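Local coordinates for oligopeptide-binding protein appA (Bacillus subtilis, PDB 1XOC) that serves as the extracellular, substrate-binding component of an oligopeptide permease, capturing peptides for uptake in a system that can support sporulation and genetic competence, at residues I310-S313 with P314-N318; L510-I513 with E514-W517. All coordinates share one frame; numbering follows the deposited sequence.

How the contacts relate
Each contact is a short run of chain that bends back on itself through a beta turn, type I in contact 1 and type II in contact 2. They lie far apart in the sequence and follow one another in series; their centres are 26 Å apart and their nearest atoms about 13 Å, so neither touches the other. Contact 1 sits in the loop between strand 306-307 and helix 332-341, beside strand 483-496 and helix 463-480. Contact 2 leads into strand 517-518 and packs on strand 23-28 and helix 43-52. Bound zinc ions lie about 11 Å from the side chain of P314 and about 6 Å from that of L510.

Contact 1 (I310-S313 with P314-N318); sequences IPES and PLSWN
S313 and S316 close a type I beta turn, with P314 and L315 at its corner. The backbone N of S316 donates to S313 O at 2.9 Å, reaching the carbonyl from above its plane. P314 suits the second position: its ring restricts phi to the value the turn needs, and no N-H is required of it. The tight part is around S313. S313 OG is anti to its own N (chi1 176°), which sets it beside the carbonyl carbon, where L315 N donates to it at 3.2 Å in a nearly straight bond. The carboxylate of E312 lies against S316, with OE1 3.5 Å from S316 CB, while the same oxygen accepts S313 N at 2.9 Å on its anti side, tilted out of the carboxylate plane. S316 OG accepts N318 N at 2.9 Å, an ST turn that follows directly on the beta turn.

The outer side is looser. P314 and L315 are partly exposed, their side chains resting on L262 of strand 256-262. E312, by contrast, is buried among P425, Q427 and Y474.

Small hydroxyls suit S313 and S316 because each must reach a main-chain N-H only two residues on. Two serines and a glutamate thus pair three main-chain donors, while Y488 and S467 tie down the segment's ends; the S313 N-H would help stabilise a buried negative charge at E312.

Contact 2 (L510-I513 with E514-W517); sequences LYNI and EKWW
W516 has CG anti to its carbonyl carbon (chi1 -54°) and a second torsion near zero, which folds the indole back over I513, while I513 turns CG1 anti to its own N (chi1 -176°) and under the benzene half of that indole. A type II beta turn from L510 to I513 leads into a short 3-10 segment, which carries the chain from I513 to W516. Asparagine suits the third position of the turn, since N512 adopts left-handed backbone angles that this residue tolerates better than most. The 3-10 bonds follow: K515 N donates to N512 O at 2.8 Å, and W516 N to I513 O at 3.1 Å.

I513 CA stands over the five-membered ring in a CH-pi contact, 3.5 Å from its centroid and almost on the ring normal. I513 CG1 lies 3.7 Å from W516 CE3, and L510 meets the far end of the indole, CD2 to CH2 at 4.0 Å. Branched and broad apolar groups fit this buried site, which L24 and F239 help to enclose. The indole NE1 gives only a weak, bent bond to Y511 O. Replacing W516 by an alanine is likely to open a gap over I513 and beside L510 and leave Y511 O without its weak indole donor.

The polar ends find partners outside the turn: N512 OD1 accepts from K58, and K515 NZ forms a salt bridge with E209. At the exit toward strand 517-518, one water donates to both I513 O and W516 O, at 2.7 Å from each.

Contact 1 (I310-S313 with P314-N318)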
# COMPACT_ATOMS: atom_id res chain seq x y z
N ILE A 310 -5.36 -0.95 16.23
CA ILE A 310 -3.92 -1.21 16.16
C ILE A 310 -3.43 -0.99 14.72
O ILE A 310 -4.12 -1.38 13.77
CB ILE A 310 -3.68 -2.67 16.63
CG1 ILE A 310 -4.11 -2.79 18.08
CG2 ILE A 310 -2.24 -3.13 16.46
CD1 ILE A 310 -4.24 -4.19 18.52
N PRO A 311 -2.23 -0.38 14.54
CA PRO A 311 -1.68 -0.15 13.20
C PRO A 311 -1.05 -1.40 12.58
O PRO A 311 0.08 -1.38 12.07
CB PRO A 311 -0.61 0.94 13.47
CG PRO A 311 -0.13 0.62 14.80
CD PRO A 311 -1.35 0.19 15.58
N GLU A 312 -1.79 -2.50 12.60
CA GLU A 312 -1.30 -3.75 12.02
C GLU A 312 -2.51 -4.62 11.70
O GLU A 312 -3.55 -4.49 12.32
CB GLU A 312 -0.38 -4.48 12.99
CG GLU A 312 0.30 -5.75 12.40
CD GLU A 312 0.99 -5.51 11.04
OE1 GLU A 312 0.38 -5.83 9.99
OE2 GLU A 312 2.14 -4.99 11.04
N SER A 313 -2.37 -5.48 10.71
CA SER A 313 -3.46 -6.34 10.30
C SER A 313 -3.53 -7.57 11.21
O SER A 313 -2.48 -8.14 11.57
CB SER A 313 -3.19 -6.85 8.89
OG SER A 313 -4.18 -7.75 8.51
N PRO A 314 -4.75 -8.01 11.57
CA PRO A 314 -4.92 -9.30 12.26
C PRO A 314 -4.29 -10.50 11.56
O PRO A 314 -4.07 -11.51 12.21
CB PRO A 314 -6.43 -9.46 12.35
CG PRO A 314 -6.95 -8.04 12.32
CD PRO A 314 -6.03 -7.31 11.44
N LEU A 315 -3.96 -10.39 10.28
CA LEU A 315 -3.29 -11.45 9.55
C LEU A 315 -1.82 -11.60 9.95
O LEU A 315 -1.19 -12.63 9.68
CB LEU A 315 -3.39 -11.24 8.02
CG LEU A 315 -4.79 -11.35 7.41
CD1 LEU A 315 -4.74 -11.03 5.95
CD2 LEU A 315 -5.32 -12.75 7.62
N SER A 316 -1.25 -10.56 10.54
CA SER A 316 0.17 -10.53 10.81
C SER A 316 0.51 -11.41 12.00
O SER A 316 -0.17 -11.38 13.04
CB SER A 316 0.63 -9.13 11.12
OG SER A 316 2.00 -9.15 11.48
N TRP A 317 1.63 -12.12 11.90
CA TRP A 317 2.15 -12.86 13.04
C TRP A 317 2.53 -11.92 14.18
O TRP A 317 2.67 -12.35 15.32
CB TRP A 317 3.36 -13.73 12.67
CG TRP A 317 4.51 -13.00 12.04
CD1 TRP A 317 4.77 -12.91 10.72
CD2 TRP A 317 5.58 -12.30 12.70
NE1 TRP A 317 5.89 -12.17 10.50
CE2 TRP A 317 6.44 -11.82 11.70
CE3 TRP A 317 5.91 -12.07 14.03
CZ2 TRP A 317 7.58 -11.07 11.98
CZ3 TRP A 317 7.07 -11.35 14.32
CH2 TRP A 317 7.89 -10.86 13.30
N ASN A 318 2.69 -10.63 13.89
CA ASN A 318 3.08 -9.68 14.92
C ASN A 318 1.89 -8.99 15.58
O ASN A 318 2.07 -8.14 16.45
CB ASN A 318 3.99 -8.62 14.31
CG ASN A 318 4.88 -7.94 15.33
OD1 ASN A 318 5.34 -8.56 16.28
ND2 ASN A 318 5.12 -6.65 15.13

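Contact 2 (L510-I513 with E514-W517)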
# COMPACT_ATOMS: atom_id res chain seq x y z
N LEU A 510 -3.79 -9.55 -7.82
CA LEU A 510 -3.48 -10.27 -9.05
C LEU A 510 -2.31 -11.23 -8.84
O LEU A 510 -1.61 -11.58 -9.78
CB LEU A 510 -3.20 -9.29 -10.18
CG LEU A 510 -4.30 -8.23 -10.41
CD1 LEU A 510 -3.98 -7.27 -11.56
CD2 LEU A 510 -5.65 -8.90 -10.67
N TYR A 511 -2.14 -11.73 -7.62
CA TYR A 511 -1.06 -12.65 -7.34
C TYR A 511 -1.07 -13.83 -8.31
O TYR A 511 -2.07 -14.51 -8.43
CB TYR A 511 -1.16 -13.17 -5.91
CG TYR A 511 -0.08 -14.20 -5.53
CD1 TYR A 511 1.25 -13.82 -5.38
CD2 TYR A 511 -0.41 -15.52 -5.33
CE1 TYR A 511 2.23 -14.77 -5.03
CE2 TYR A 511 0.56 -16.45 -5.00
CZ TYR A 511 1.88 -16.05 -4.87
OH TYR A 511 2.88 -16.94 -4.55
N ASN A 512 0.07 -14.08 -8.95
CA ASN A 512 0.26 -15.26 -9.81
C ASN A 512 -0.78 -15.38 -10.93
O ASN A 512 -1.14 -16.48 -11.38
CB ASN A 512 0.39 -16.53 -9.00
CG ASN A 512 1.82 -16.80 -8.60
OD1 ASN A 512 2.71 -15.94 -8.72
ND2 ASN A 512 2.06 -18.00 -8.09
N ILE A 513 -1.21 -14.23 -11.42
CA ILE A 513 -2.14 -14.12 -12.56
C ILE A 513 -1.65 -14.90 -13.79
O ILE A 513 -2.48 -15.41 -14.57
CB ILE A 513 -2.50 -12.63 -12.87
CG1 ILE A 513 -3.55 -12.56 -13.99
CG2 ILE A 513 -1.25 -11.78 -13.15
CD1 ILE A 513 -4.24 -11.22 -14.07
N GLU A 514 -0.34 -15.04 -13.93
CA GLU A 514 0.23 -15.88 -15.01
C GLU A 514 -0.14 -17.35 -14.91
O GLU A 514 0.05 -18.10 -15.88
CB GLU A 514 1.75 -15.71 -15.07
CG GLU A 514 2.49 -16.05 -13.79
CD GLU A 514 2.64 -14.88 -12.77
OE1 GLU A 514 1.84 -13.90 -12.73
OE2 GLU A 514 3.60 -14.97 -12.00
N LYS A 515 -0.65 -17.79 -13.76
CA LYS A 515 -1.03 -19.16 -13.56
C LYS A 515 -2.54 -19.39 -13.63
O LYS A 515 -3.00 -20.52 -13.53
CB LYS A 515 -0.58 -19.65 -12.18
CG LYS A 515 0.87 -19.41 -11.78
CD LYS A 515 1.86 -19.97 -12.74
CE LYS A 515 3.26 -19.55 -12.34
NZ LYS A 515 4.28 -19.98 -13.34
N TRP A 516 -3.32 -18.33 -13.77
CA TRP A 516 -4.77 -18.46 -13.84
C TRP A 516 -5.16 -18.82 -15.27
O TRP A 516 -4.50 -18.43 -16.23
CB TRP A 516 -5.47 -17.14 -13.51
CG TRP A 516 -5.11 -16.49 -12.20
CD1 TRP A 516 -4.28 -16.97 -11.22
CD2 TRP A 516 -5.56 -15.20 -11.75
NE1 TRP A 516 -4.22 -16.06 -10.18
CE2 TRP A 516 -4.97 -14.96 -10.50
CE3 TRP A 516 -6.38 -14.21 -12.30
CZ2 TRP A 516 -5.21 -13.78 -9.77
CZ3 TRP A 516 -6.60 -13.05 -11.59
CH2 TRP A 516 -6.02 -12.84 -10.35
N TRP A 517 -6.24 -19.56 -15.41
CA TRP A 517 -6.72 -19.94 -16.73
C TRP A 517 -8.23 -20.06 -16.73
O TRP A 517 -8.87 -20.21 -15.69
CB TRP A 517 -6.06 -21.23 -17.20
CG TRP A 517 -6.13 -22.42 -16.26
CD1 TRP A 517 -5.37 -22.64 -15.14
CD2 TRP A 517 -6.95 -23.54 -16.41
NE1 TRP A 517 -5.69 -23.82 -14.57
CE2 TRP A 517 -6.66 -24.41 -15.33
CE3 TRP A 517 -7.92 -23.91 -17.33
CZ2 TRP A 517 -7.30 -25.62 -15.16
CZ3 TRP A 517 -8.56 -25.11 -17.17
CH2 TRP A 517 -8.25 -25.97 -16.09
O HOH W 1 -2.59 -16.72 -16.98